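PDB 4OQJ: PKS from Streptomyces albus, which probably catalyses, as a ketosynthase of oxazolomycin biosynthesis, the condensation of carrier-protein-bound acyl units that extends a polyketide chain. Local coordinates for residues V138-L144 against N167-V172; R391-S396 against G416-W422; G555-A561 against L589-G593; G610-A615 against D676-V682. All coordinates share one frame; numbering follows the deposited sequence.

Contact 1 (V138-L144 against N167-V172); sequences VGLNTYL and NDKDFV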
loop_
_atom_site.group_PDB
_atom_site.type_symbol
_atom_site.label_atom_id
_atom_site.label_comp_id
_atom_site.label_asym_id
_atom_site.label_seq_id
_atom_site.Cartn_x
_atom_site.Cartn_y
_atom_site.Cartn_z
ATOM N N VAL A 138 7.411 2.993 8.076
ATOM C CA VAL A 138 8.432 3.092 9.101
ATOM C C VAL A 138 8.680 1.725 9.695
ATOM O O VAL A 138 7.872 0.801 9.573
ATOM C CB VAL A 138 8.048 4.093 10.217
ATOM C CG1 VAL A 138 7.912 5.513 9.636
ATOM C CG2 VAL A 138 6.765 3.674 10.899
ATOM N N GLY A 139 9.818 1.601 10.351
ATOM C CA GLY A 139 10.225 0.343 10.941
ATOM C C GLY A 139 9.533 0.086 12.253
ATOM O O GLY A 139 8.690 0.859 12.679
ATOM N N LEU A 140 9.878 -1.040 12.860
ATOM C CA LEU A 140 9.381 -1.415 14.167
ATOM C C LEU A 140 9.467 -0.226 15.113
ATOM O O LEU A 140 10.519 0.396 15.214
ATOM C CB LEU A 140 10.200 -2.581 14.722
ATOM C CG LEU A 140 9.885 -3.005 16.154
ATOM C CD1 LEU A 140 8.474 -3.615 16.258
ATOM C CD2 LEU A 140 10.939 -3.999 16.638
ATOM N N ASN A 141 8.376 0.093 15.799
ATOM C CA ASN A 141 8.388 1.264 16.676
ATOM C C ASN A 141 8.945 0.881 18.043
ATOM O O ASN A 141 8.204 0.539 18.957
ATOM C CB ASN A 141 6.992 1.875 16.813
ATOM C CG ASN A 141 7.026 3.229 17.483
ATOM O OD1 ASN A 141 8.064 3.647 17.997
ATOM N ND2 ASN A 141 5.901 3.923 17.483
ATOM N N THR A 142 10.266 0.924 18.176
ATOM C CA THR A 142 10.893 0.593 19.446
ATOM C C THR A 142 10.776 1.768 20.426
ATOM O O THR A 142 10.990 1.599 21.618
ATOM C CB THR A 142 12.378 0.196 19.260
ATOM O OG1 THR A 142 13.042 1.146 18.413
ATOM C CG2 THR A 142 12.481 -1.213 18.618
ATOM N N TYR A 143 10.440 2.956 19.921
ATOM C CA TYR A 143 10.186 4.122 20.791
ATOM C C TYR A 143 8.966 3.877 21.670
ATOM O O TYR A 143 8.974 4.163 22.858
ATOM C CB TYR A 143 9.975 5.372 19.942
ATOM C CG TYR A 143 9.986 6.697 20.673
ATOM C CD1 TYR A 143 11.176 7.267 21.106
ATOM C CD2 TYR A 143 8.814 7.408 20.874
ATOM C CE1 TYR A 143 11.189 8.494 21.738
ATOM C CE2 TYR A 143 8.820 8.636 21.499
ATOM C CZ TYR A 143 10.009 9.176 21.928
ATOM O OH TYR A 143 10.011 10.415 22.547
ATOM N N LEU A 144 7.920 3.326 21.065
ATOM C CA LEU A 144 6.706 2.979 21.773
ATOM C C LEU A 144 6.963 1.842 22.756
ATOM O O LEU A 144 6.537 1.888 23.907
ATOM C CB LEU A 144 5.613 2.590 20.772
ATOM C CG LEU A 144 4.315 2.013 21.332
ATOM C CD1 LEU A 144 3.575 3.040 22.162
ATOM C CD2 LEU A 144 3.445 1.508 20.194
ATOM N N ASN A 167 1.968 7.030 17.257
ATOM C CA ASN A 167 2.957 5.957 17.172
ATOM C C ASN A 167 2.645 4.780 16.261
ATOM O O ASN A 167 3.566 4.065 15.854
ATOM C CB ASN A 167 3.229 5.411 18.573
ATOM C CG ASN A 167 4.196 6.280 19.333
ATOM O OD1 ASN A 167 5.409 6.142 19.186
ATOM N ND2 ASN A 167 3.666 7.207 20.124
ATOM N N ASP A 168 1.379 4.545 15.945
ATOM C CA ASP A 168 1.080 3.377 15.127
ATOM C C ASP A 168 1.515 3.639 13.674
ATOM O O ASP A 168 1.550 4.788 13.210
ATOM C CB ASP A 168 -0.398 3.016 15.231
ATOM C CG ASP A 168 -0.645 1.525 15.029
ATOM O OD1 ASP A 168 0.340 0.753 15.046
ATOM O OD2 ASP A 168 -1.816 1.125 14.879
ATOM N N LYS A 169 1.892 2.575 12.972
ATOM C CA LYS A 169 2.442 2.683 11.609
ATOM C C LYS A 169 1.512 3.436 10.663
ATOM O O LYS A 169 1.966 4.138 9.758
ATOM C CB LYS A 169 2.711 1.286 11.032
ATOM C CG LYS A 169 3.708 0.476 11.829
ATOM C CD LYS A 169 4.847 -0.044 10.956
ATOM C CE LYS A 169 5.833 -0.829 11.792
ATOM N NZ LYS A 169 6.852 -1.504 10.957
ATOM N N ASP A 170 0.214 3.261 10.892
ATOM C CA ASP A 170 -0.847 3.837 10.065
ATOM C C ASP A 170 -0.735 5.328 9.881
ATOM O O ASP A 170 -1.327 5.869 8.948
ATOM C CB ASP A 170 -2.229 3.589 10.672
ATOM C CG ASP A 170 -2.512 2.149 10.929
ATOM O OD1 ASP A 170 -1.699 1.506 11.621
ATOM O OD2 ASP A 170 -3.566 1.654 10.443
ATOM N N PHE A 171 -0.042 6.006 10.790
ATOM C CA PHE A 171 -0.161 7.462 10.836
ATOM C C PHE A 171 1.024 8.185 10.227
ATOM O O PHE A 171 0.998 9.398 10.139
ATOM C CB PHE A 171 -0.415 7.898 12.284
ATOM C CG PHE A 171 -1.673 7.306 12.844
ATOM C CD1 PHE A 171 -2.913 7.777 12.442
ATOM C CD2 PHE A 171 -1.629 6.228 13.712
ATOM C CE1 PHE A 171 -4.091 7.205 12.925
ATOM C CE2 PHE A 171 -2.800 5.659 14.191
ATOM C CZ PHE A 171 -4.030 6.143 13.791
ATOM N N VAL A 172 2.041 7.463 9.741
ATOM C CA VAL A 172 3.210 8.160 9.191
ATOM C C VAL A 172 2.841 8.915 7.917
ATOM O O VAL A 172 3.226 10.067 7.758
ATOM C CB VAL A 172 4.416 7.226 8.902
ATOM C CG1 VAL A 172 4.113 6.115 7.893
ATOM C CG2 VAL A 172 5.629 8.041 8.431
HETATM O O HOH W 1 4.422 2.726 8.368
#

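Contact 2 (R391-S396 against G416-W422); sequences RTLVPS and GTETKEW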
loop_
_atom_site.group_PDB
_atom_site.type_symbol
_atom_site.label_atom_id
_atom_site.label_comp_id
_atom_site.label_asym_id
_atom_site.label_seq_id
_atom_site.Cartn_x
_atom_site.Cartn_y
_atom_site.Cartn_z
ATOM N N ARG A 391 26.689 10.959 -13.799
ATOM C CA ARG A 391 27.356 10.086 -14.786
ATOM C C ARG A 391 28.687 9.586 -14.242
ATOM O O ARG A 391 29.744 9.645 -14.896
ATOM C CB ARG A 391 27.533 10.814 -16.124
ATOM C CG ARG A 391 26.236 10.855 -16.949
ATOM C CD ARG A 391 25.823 12.265 -17.368
ATOM N NE ARG A 391 26.481 12.706 -18.604
ATOM C CZ ARG A 391 25.936 12.673 -19.823
ATOM N NH1 ARG A 391 24.701 12.219 -20.015
ATOM N NH2 ARG A 391 26.636 13.104 -20.865
ATOM N N THR A 392 28.606 9.081 -13.020
ATOM C CA THR A 392 29.767 8.658 -12.267
ATOM C C THR A 392 29.481 7.362 -11.509
ATOM O O THR A 392 28.514 7.275 -10.743
ATOM C CB THR A 392 30.182 9.758 -11.281
ATOM O OG1 THR A 392 30.489 10.958 -12.013
ATOM C CG2 THR A 392 31.373 9.330 -10.459
ATOM N N LEU A 393 30.313 6.351 -11.734
ATOM C CA LEU A 393 30.254 5.132 -10.950
ATOM C C LEU A 393 31.006 5.367 -9.655
ATOM O O LEU A 393 31.966 6.144 -9.647
ATOM C CB LEU A 393 30.865 3.952 -11.708
ATOM C CG LEU A 393 30.183 3.463 -12.991
ATOM C CD1 LEU A 393 31.053 2.411 -13.693
ATOM C CD2 LEU A 393 28.810 2.896 -12.703
ATOM N N VAL A 394 30.594 4.694 -8.581
ATOM C CA VAL A 394 31.274 4.786 -7.293
ATOM C C VAL A 394 31.566 3.390 -6.725
ATOM O O VAL A 394 30.959 2.405 -7.147
ATOM C CB VAL A 394 30.453 5.587 -6.256
ATOM C CG1 VAL A 394 30.134 7.000 -6.767
ATOM C CG2 VAL A 394 29.165 4.833 -5.882
ATOM N N PRO A 395 32.504 3.301 -5.764
ATOM C CA PRO A 395 32.915 2.003 -5.232
ATOM C C PRO A 395 31.849 1.310 -4.396
ATOM O O PRO A 395 31.041 1.964 -3.730
ATOM C CB PRO A 395 34.116 2.342 -4.340
ATOM C CG PRO A 395 34.586 3.664 -4.789
ATOM C CD PRO A 395 33.358 4.386 -5.252
ATOM N N SER A 396 31.865 -0.016 -4.467
ATOM C CA SER A 396 31.257 -0.874 -3.469
ATOM C C SER A 396 32.397 -1.244 -2.519
ATOM O O SER A 396 33.458 -1.659 -2.968
ATOM C CB SER A 396 30.628 -2.105 -4.129
ATOM O OG SER A 396 29.775 -2.796 -3.232
ATOM N N GLY A 416 32.242 -3.178 -8.998
ATOM C CA GLY A 416 33.001 -1.959 -9.232
ATOM C C GLY A 416 33.553 -1.398 -7.932
ATOM O O GLY A 416 32.817 -1.272 -6.943
ATOM N N THR A 417 34.838 -1.062 -7.923
ATOM C CA THR A 417 35.490 -0.554 -6.721
ATOM C C THR A 417 36.162 0.806 -6.953
ATOM O O THR A 417 37.033 1.201 -6.182
ATOM C CB THR A 417 36.551 -1.538 -6.200
ATOM O OG1 THR A 417 37.510 -1.790 -7.232
ATOM C CG2 THR A 417 35.914 -2.847 -5.782
ATOM N N GLU A 418 35.746 1.528 -7.992
ATOM C CA GLU A 418 36.391 2.795 -8.346
ATOM C C GLU A 418 35.382 3.901 -8.559
ATOM O O GLU A 418 34.285 3.670 -9.074
ATOM C CB GLU A 418 37.220 2.677 -9.636
ATOM C CG GLU A 418 37.829 1.331 -9.933
ATOM C CD GLU A 418 38.299 1.233 -11.383
ATOM O OE1 GLU A 418 39.197 2.013 -11.767
ATOM O OE2 GLU A 418 37.759 0.394 -12.143
ATOM N N THR A 419 35.762 5.114 -8.183
ATOM C CA THR A 419 35.017 6.270 -8.607
ATOM C C THR A 419 35.538 6.691 -9.965
ATOM O O THR A 419 36.715 7.023 -10.115
ATOM C CB THR A 419 35.118 7.434 -7.611
ATOM O OG1 THR A 419 34.738 6.982 -6.304
ATOM C CG2 THR A 419 34.184 8.531 -8.025
ATOM N N LYS A 420 34.674 6.668 -10.969
ATOM C CA LYS A 420 35.111 7.011 -12.317
ATOM C C LYS A 420 33.932 7.328 -13.200
ATOM O O LYS A 420 32.779 7.041 -12.842
ATOM C CB LYS A 420 35.915 5.864 -12.929
ATOM C CG LYS A 420 35.122 4.575 -13.102
ATOM C CD LYS A 420 35.865 3.625 -14.028
ATOM C CE LYS A 420 35.025 2.422 -14.357
ATOM N NZ LYS A 420 35.792 1.420 -15.138
ATOM N N GLU A 421 34.223 7.901 -14.360
ATOM C CA GLU A 421 33.171 8.243 -15.298
ATOM C C GLU A 421 32.393 6.987 -15.648
ATOM O O GLU A 421 32.962 5.901 -15.805
ATOM C CB GLU A 421 33.720 8.885 -16.579
ATOM C CG GLU A 421 32.609 9.462 -17.469
ATOM C CD GLU A 421 33.079 9.840 -18.862
ATOM O OE1 GLU A 421 34.304 9.978 -19.069
ATOM O OE2 GLU A 421 32.215 9.997 -19.754
ATOM N N TRP A 422 31.080 7.155 -15.730
ATOM C CA TRP A 422 30.180 6.101 -16.147
ATOM C C TRP A 422 30.205 6.117 -17.670
ATOM O O TRP A 422 29.742 7.086 -18.275
ATOM C CB TRP A 422 28.779 6.366 -15.581
ATOM C CG TRP A 422 27.797 5.255 -15.743
ATOM C CD1 TRP A 422 27.779 4.295 -16.717
ATOM C CD2 TRP A 422 26.678 4.989 -14.895
ATOM N NE1 TRP A 422 26.711 3.450 -16.525
ATOM C CE2 TRP A 422 26.023 3.853 -15.411
ATOM C CE3 TRP A 422 26.167 5.603 -13.748
ATOM C CZ2 TRP A 422 24.878 3.321 -14.820
ATOM C CZ3 TRP A 422 25.033 5.081 -13.164
ATOM C CH2 TRP A 422 24.400 3.943 -13.696
#

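Contact 3 (G555-A561 against L589-G593); sequences GTPEHAA and LRGHG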
loop_
_atom_site.group_PDB
_atom_site.type_symbol
_atom_site.label_atom_id
_atom_site.label_comp_id
_atom_site.label_asym_id
_atom_site.label_seq_id
_atom_site.Cartn_x
_atom_site.Cartn_y
_atom_site.Cartn_z
ATOM N N GLY A 555 6.657 64.528 -12.357
ATOM C CA GLY A 555 6.690 63.307 -13.132
ATOM C C GLY A 555 8.077 62.695 -13.094
ATOM O O GLY A 555 9.041 63.308 -12.633
ATOM N N THR A 556 8.175 61.470 -13.585
ATOM C CA THR A 556 9.429 60.742 -13.595
ATOM C C THR A 556 9.572 60.047 -14.949
ATOM O O THR A 556 9.370 58.834 -15.036
ATOM C CB THR A 556 9.455 59.723 -12.461
ATOM O OG1 THR A 556 8.353 58.804 -12.625
ATOM C CG2 THR A 556 9.349 60.447 -11.105
ATOM N N PRO A 557 9.899 60.816 -16.007
ATOM C CA PRO A 557 9.755 60.303 -17.376
ATOM C C PRO A 557 10.651 59.106 -17.680
ATOM O O PRO A 557 10.201 58.176 -18.337
ATOM C CB PRO A 557 10.141 61.502 -18.251
ATOM C CG PRO A 557 10.081 62.700 -17.349
ATOM C CD PRO A 557 10.399 62.204 -15.989
ATOM N N GLU A 558 11.894 59.127 -17.214
ATOM C CA GLU A 558 12.788 57.994 -17.417
ATOM C C GLU A 558 12.246 56.747 -16.720
ATOM O O GLU A 558 12.263 55.645 -17.283
ATOM C CB GLU A 558 14.191 58.321 -16.901
ATOM C CG GLU A 558 15.220 57.234 -17.180
ATOM C CD GLU A 558 16.517 57.445 -16.422
ATOM O OE1 GLU A 558 17.107 56.441 -15.968
ATOM O OE2 GLU A 558 16.950 58.610 -16.286
ATOM N N HIS A 559 11.765 56.923 -15.494
ATOM C CA HIS A 559 11.208 55.816 -14.736
ATOM C C HIS A 559 9.939 55.283 -15.397
ATOM O O HIS A 559 9.743 54.071 -15.495
ATOM C CB HIS A 559 10.888 56.236 -13.299
ATOM C CG HIS A 559 10.089 55.214 -12.551
ATOM N ND1 HIS A 559 10.572 53.959 -12.255
ATOM C CD2 HIS A 559 8.830 55.259 -12.060
ATOM C CE1 HIS A 559 9.646 53.274 -11.604
ATOM N NE2 HIS A 559 8.580 54.040 -11.475
ATOM N N ALA A 560 9.078 56.203 -15.834
ATOM C CA ALA A 560 7.817 55.832 -16.467
ATOM C C ALA A 560 8.079 55.040 -17.736
ATOM O O ALA A 560 7.477 53.997 -17.947
ATOM C CB ALA A 560 6.992 57.074 -16.773
ATOM N N ALA A 561 8.993 55.531 -18.567
ATOM C CA ALA A 561 9.314 54.880 -19.837
ATOM C C ALA A 561 9.912 53.487 -19.638
ATOM O O ALA A 561 9.610 52.556 -20.398
ATOM C CB ALA A 561 10.264 55.755 -20.643
ATOM N N LEU A 589 3.988 59.635 -20.630
ATOM C CA LEU A 589 5.277 59.006 -20.331
ATOM C C LEU A 589 6.429 60.000 -20.406
ATOM O O LEU A 589 7.477 59.793 -19.798
ATOM C CB LEU A 589 5.562 57.853 -21.295
ATOM C CG LEU A 589 4.780 56.546 -21.166
ATOM C CD1 LEU A 589 5.213 55.599 -22.284
ATOM C CD2 LEU A 589 4.969 55.885 -19.797
ATOM N N ARG A 590 6.234 61.053 -21.192
ATOM C CA ARG A 590 7.224 62.106 -21.368
ATOM C C ARG A 590 7.015 63.213 -20.359
ATOM O O ARG A 590 7.878 64.076 -20.186
ATOM C CB ARG A 590 7.143 62.701 -22.780
ATOM C CG ARG A 590 7.804 61.852 -23.863
ATOM C CD ARG A 590 7.552 62.384 -25.283
ATOM N NE ARG A 590 6.287 63.118 -25.421
ATOM C CZ ARG A 590 5.463 63.040 -26.468
ATOM N NH1 ARG A 590 5.740 62.250 -27.501
ATOM N NH2 ARG A 590 4.346 63.757 -26.482
ATOM N N GLY A 591 5.861 63.192 -19.701
ATOM C CA GLY A 591 5.416 64.338 -18.924
ATOM C C GLY A 591 6.069 64.495 -17.563
ATOM O O GLY A 591 6.535 63.527 -16.951
ATOM N N HIS A 592 6.088 65.738 -17.093
ATOM C CA HIS A 592 6.596 66.075 -15.767
ATOM C C HIS A 592 5.493 66.580 -14.844
ATOM O O HIS A 592 5.729 66.813 -13.656
ATOM C CB HIS A 592 7.676 67.154 -15.872
ATOM C CG HIS A 592 8.967 66.674 -16.453
ATOM N ND1 HIS A 592 9.336 66.927 -17.757
ATOM C CD2 HIS A 592 9.990 65.980 -15.897
ATOM C CE1 HIS A 592 10.529 66.406 -17.981
ATOM N NE2 HIS A 592 10.948 65.825 -16.870
ATOM N N GLY A 593 4.303 66.783 -15.401
ATOM C CA GLY A 593 3.207 67.393 -14.673
ATOM C C GLY A 593 2.521 66.429 -13.726
ATOM O O GLY A 593 2.891 65.261 -13.663
HETATM O O HOH W 2 9.526 59.209 -21.119
#

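Contact 4 (G610-A615 against D676-V682); sequences GWGSTA and DTVDWTV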
loop_
_atom_site.group_PDB
_atom_site.type_symbol
_atom_site.label_atom_id
_atom_site.label_comp_id
_atom_site.label_asym_id
_atom_site.label_seq_id
_atom_site.Cartn_x
_atom_site.Cartn_y
_atom_site.Cartn_z
ATOM N N GLY A 610 -3.104 43.556 -9.166
ATOM C CA GLY A 610 -3.155 42.392 -10.040
ATOM C C GLY A 610 -2.227 41.262 -9.608
ATOM O O GLY A 610 -2.442 40.100 -9.958
ATOM N N TRP A 611 -1.192 41.596 -8.847
ATOM C CA TRP A 611 -0.259 40.596 -8.328
ATOM C C TRP A 611 -0.642 40.169 -6.916
ATOM O O TRP A 611 0.119 39.471 -6.232
ATOM C CB TRP A 611 1.166 41.149 -8.358
ATOM C CG TRP A 611 1.717 41.266 -9.741
ATOM C CD1 TRP A 611 1.443 40.461 -10.810
ATOM C CD2 TRP A 611 2.626 42.257 -10.213
ATOM N NE1 TRP A 611 2.132 40.891 -11.917
ATOM C CE2 TRP A 611 2.872 41.992 -11.576
ATOM C CE3 TRP A 611 3.259 43.355 -9.615
ATOM C CZ2 TRP A 611 3.717 42.781 -12.354
ATOM C CZ3 TRP A 611 4.100 44.133 -10.387
ATOM C CH2 TRP A 611 4.325 43.837 -11.741
ATOM N N GLY A 612 -1.824 40.602 -6.484
ATOM C CA GLY A 612 -2.403 40.152 -5.236
ATOM C C GLY A 612 -2.259 41.074 -4.045
ATOM O O GLY A 612 -2.746 40.760 -2.957
ATOM N N SER A 613 -1.606 42.215 -4.225
ATOM C CA SER A 613 -1.414 43.133 -3.110
ATOM C C SER A 613 -2.751 43.566 -2.546
ATOM O O SER A 613 -3.691 43.836 -3.301
ATOM C CB SER A 613 -0.633 44.374 -3.531
ATOM O OG SER A 613 -0.594 45.307 -2.461
ATOM N N THR A 614 -2.827 43.652 -1.222
ATOM C CA THR A 614 -4.034 44.136 -0.566
ATOM C C THR A 614 -3.704 45.343 0.314
ATOM O O THR A 614 -4.526 45.776 1.121
ATOM C CB THR A 614 -4.717 43.012 0.258
ATOM O OG1 THR A 614 -3.791 42.426 1.182
ATOM C CG2 THR A 614 -5.240 41.928 -0.671
ATOM N N ALA A 615 -2.505 45.895 0.128
ATOM C CA ALA A 615 -2.098 47.130 0.797
ATOM C C ALA A 615 -2.990 48.306 0.387
ATOM O O ALA A 615 -3.175 48.547 -0.800
ATOM C CB ALA A 615 -0.660 47.448 0.472
ATOM N N ASP A 676 2.386 41.936 3.243
ATOM C CA ASP A 676 1.410 42.098 2.181
ATOM C C ASP A 676 1.244 40.772 1.442
ATOM O O ASP A 676 2.128 39.922 1.454
ATOM C CB ASP A 676 1.836 43.197 1.208
ATOM C CG ASP A 676 0.714 43.636 0.278
ATOM O OD1 ASP A 676 -0.462 43.331 0.562
ATOM O OD2 ASP A 676 1.013 44.311 -0.738
ATOM N N THR A 677 0.107 40.610 0.788
ATOM C CA THR A 677 -0.159 39.414 0.010
ATOM C C THR A 677 0.424 39.557 -1.399
ATOM O O THR A 677 0.321 40.618 -2.021
ATOM C CB THR A 677 -1.671 39.176 -0.067
ATOM O OG1 THR A 677 -2.320 40.373 -0.529
ATOM C CG2 THR A 677 -2.223 38.860 1.306
ATOM N N VAL A 678 1.047 38.497 -1.896
ATOM C CA VAL A 678 1.461 38.432 -3.294
ATOM C C VAL A 678 1.080 37.070 -3.848
ATOM O O VAL A 678 1.316 36.049 -3.217
ATOM C CB VAL A 678 2.975 38.645 -3.484
ATOM C CG1 VAL A 678 3.359 38.480 -4.955
ATOM C CG2 VAL A 678 3.397 40.002 -2.981
ATOM N N ASP A 679 0.487 37.057 -5.028
ATOM C CA ASP A 679 0.200 35.808 -5.690
ATOM C C ASP A 679 1.345 35.542 -6.643
ATOM O O ASP A 679 1.364 36.045 -7.761
ATOM C CB ASP A 679 -1.137 35.854 -6.424
ATOM C CG ASP A 679 -1.538 34.494 -6.968
ATOM O OD1 ASP A 679 -0.639 33.655 -7.214
ATOM O OD2 ASP A 679 -2.751 34.263 -7.146
ATOM N N TRP A 680 2.303 34.747 -6.188
ATOM C CA TRP A 680 3.522 34.532 -6.955
ATOM C C TRP A 680 3.262 33.747 -8.234
ATOM O O TRP A 680 4.032 33.848 -9.183
ATOM C CB TRP A 680 4.555 33.826 -6.094
ATOM C CG TRP A 680 5.045 34.696 -5.012
ATOM C CD1 TRP A 680 4.805 34.553 -3.684
ATOM C CD2 TRP A 680 5.861 35.872 -5.155
ATOM N NE1 TRP A 680 5.430 35.556 -2.984
ATOM C CE2 TRP A 680 6.082 36.384 -3.865
ATOM C CE3 TRP A 680 6.423 36.540 -6.251
ATOM C CZ2 TRP A 680 6.835 37.540 -3.632
ATOM C CZ3 TRP A 680 7.180 37.686 -6.020
ATOM C CH2 TRP A 680 7.373 38.174 -4.722
ATOM N N THR A 681 2.172 32.984 -8.272
ATOM C CA THR A 681 1.803 32.280 -9.494
ATOM C C THR A 681 1.425 33.275 -10.570
ATOM O O THR A 681 1.892 33.180 -11.714
ATOM C CB THR A 681 0.648 31.288 -9.265
ATOM O OG1 THR A 681 1.095 30.266 -8.379
ATOM C CG2 THR A 681 0.217 30.642 -10.575
ATOM N N VAL A 682 0.602 34.253 -10.211
ATOM C CA VAL A 682 0.246 35.295 -11.168
ATOM C C VAL A 682 1.480 36.127 -11.521
ATOM O O VAL A 682 1.688 36.507 -12.675
ATOM C CB VAL A 682 -0.863 36.222 -10.627
ATOM C CG1 VAL A 682 -1.174 37.325 -11.637
ATOM C CG2 VAL A 682 -2.120 35.421 -10.326
HETATM O O HOH W 3 1.903 38.884 -14.206
HETATM O O HOH W 4 -1.617 43.842 2.961
#

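Contact 1 (V138-L144 against N167-V172)
Asn-141 grips Asn-167, their amides nearly coplanar. Asn-141 ND2 gives one N-H to Asn-167 OD1 (2.8 Å), in the carbonyl plane and on a lone pair, and the other to the backbone O of Asn-167 (2.9 Å), which it meets from slightly off the carbonyl plane. With CG anti to the backbone N (chi1 -169°), the same amide turns OD1 back to accept from Leu-144 N at 3.1 Å, from above the carbonyl plane. Asn-141 is thus fixed at both ends of its amide. It caps helix 142-147, which follows strand 132-138 of the large mixed sheet, the core of the thiolase-like ketosynthase fold, after a short loop, while 167-172 runs into helix 171-180. The strand end is tightly packed too. The side chains of Lys-169 and Val-138 run past each other in opposite directions, bringing Lys-169 NZ to Val-138 O (2.9 Å). This ammonium also pairs with Asp-168 of the second subunit and Asp-170 of the second subunit in salt bridges, so this contact is part of the dimer interface. Val-138 CG1 and Val-172 CG2 meet tip to tip at 3.6 Å, and a water joins Val-138 N to Lys-169 O. At the edge of the Tyr-143 ring, CD2 lies 4.0 Å from Asn-167 OD1. The loose side is at Leu-140, partly exposed, which starts away from 167-172 and packs instead on Asp-168 of the second subunit.

Contact 2 (R391-S396 against G416-W422)
A two-stranded antiparallel sheet, 392-393 with 420-421, joins these segments; the Schellman motif at Arg-391 ends helix 376-390 and leads into strand 392-393. Leu-393 and Lys-420 form the hydrogen-bonded pair of the sheet: Leu-393 N meets Lys-420 O at 2.8 Å, and Lys-420 N returns to Leu-393 O at 3.1 Å. Thr-392 and Glu-421 are the adjoining non-hydrogen-bonded pair. Beyond them, Trp-422 N reaches Arg-391 O (2.9 Å), and at the other end Ser-396 N binds Gly-416 O (2.9 Å). Leu-393 carries the apolar contact. Its CD2 sits over the five-membered ring of Trp-422, 3.9 Å from the centroid and 19° off the normal, a CH-pi contact, while CD1 runs alongside Lys-420 CE. Trp-422 CG lies anti to the backbone N (chi1 -171°), which presents one indole face to Leu-393; its NE1 bonds to Ser-324 OG. Pro-395 CD presses on Thr-419 OG1 at 3.1 Å, and that hydroxyl is bound to Ser-46 O. Through Leu-393 and Trp-422 the segments pack on Met-387 of helix 376-390, placing within the ketosynthase a minimal two-stranded antiparallel sheet of one hydrogen-bonded and one non-hydrogen-bonded pair.

Contact 3 (G555-A561 against L589-G593)
The imidazole of His-592 has Pro-557 over one face: Pro-557 CG stands 3.3 Å from His-592 NE2 and 3.6 Å from His-592 CD2, the pyrrolidine and the imidazole side chains crossing at about a right angle. His-592 CG is anti to its carbonyl carbon (chi1 -72°), which swings the ring over the proline that opens helix 557-566. A second flat group, the ring of His-559, makes no contact with 589-593; Thr-556 OG1 is at its edge, in plane, and Phe-663 meets it with ring planes at about 90°. Near His-592 the two backbones come close. Gly-555 N donates to His-592 O at 2.8 Å. Gly-555, having no side chain, lets its CA come within 3.8 Å of Gly-591 O. At the first residue of the helix, Pro-557 CA makes a CA-H...O contact with Leu-589 O at 3.4 Å. Leu-589 CD2 then settles against the first turn, 3.8 Å from Ala-560 CB and 3.6 Å from Ala-560 O, the apolar end of a contact whose His-592 side is exposed. Pro-557 O and Leu-589 O are close but not bonded to each other; a water bridges them, donating to each. The segment 589-593 turns the chain from helix 585-590 into helix 594-610, with Gly-593 at the N-cap of the latter. Val-600 of that helix touches Ala-560 and His-559, so the start of helix 557-566 is held between this turn and the flank of helix 594-610.

Contact 4 (G610-A615 against D676-V682)
Chi1 of Asp-676 (-166°) carries its carboxylate toward 613-615, and chi1 of Ser-613 (174°) sets OG to meet it, both groups lying anti to their backbone N. Ser-613 OG donates to Asp-676 OD2 at 2.6 Å, and Thr-614 N to Asp-676 OD1 at 3.0 Å. Each carboxylate oxygen uses its syn lone pair, so the two donors fix the rotation of the group. OD1 also accepts from a water, and weakly from Thr-677 N; this gathering of donors satisfies a buried side chain and would probably favour its ionised form. Ser-613 OG accepts in turn from Ala-615 N (3.3 Å), forming an ST turn. Thr-677 OG1 donates to Gly-612 O; the modelled 2.5 Å is very short, and its exact length is doubtful. Thr-614 OG1 lies 3.1 Å from the same Thr-677 OG1. A backbone bond continues the line of contact, Asp-679 N to Trp-611 O at 2.7 Å. Val-682 CG1 approaches the edge of the Trp-611 indole, 4.2 Å from CD1, and lies 3.5 Å from Gly-610 O. A water links Trp-611 NE1 with Val-682 O. The Trp-611 ring also packs on Leu-664 and Ile-668 of helix 660-673 and meets Phe-683 edge-to-face. Gly-612, at positive phi, is the C-prime residue and Asp-679 OD1 the capping acceptor where two helix termini meet: a Schellman motif ending helix 594-610 and an aspartate N-cap starting helix 680-684.

The four contacts follow one another in series along the chain, each closing before the next opens. Contacts 1 and 2 both belong to the ketosynthase, with centres 36 Å apart: contact 1 begins at strand 132-138 near one end of the large mixed sheet, and segment 416-422 of contact 2 follows strand 413-415, outermost at the other end. Contact 1 alone reaches the second subunit. Contacts 3 and 4 are 26 Å apart between centres and are joined by helix 594-610, which starts after contact 3 and ends in contact 4. The centres of contacts 1 and 3 are 65 Å apart, on opposite sides of the chain's centre, so the set spans an elongated chain.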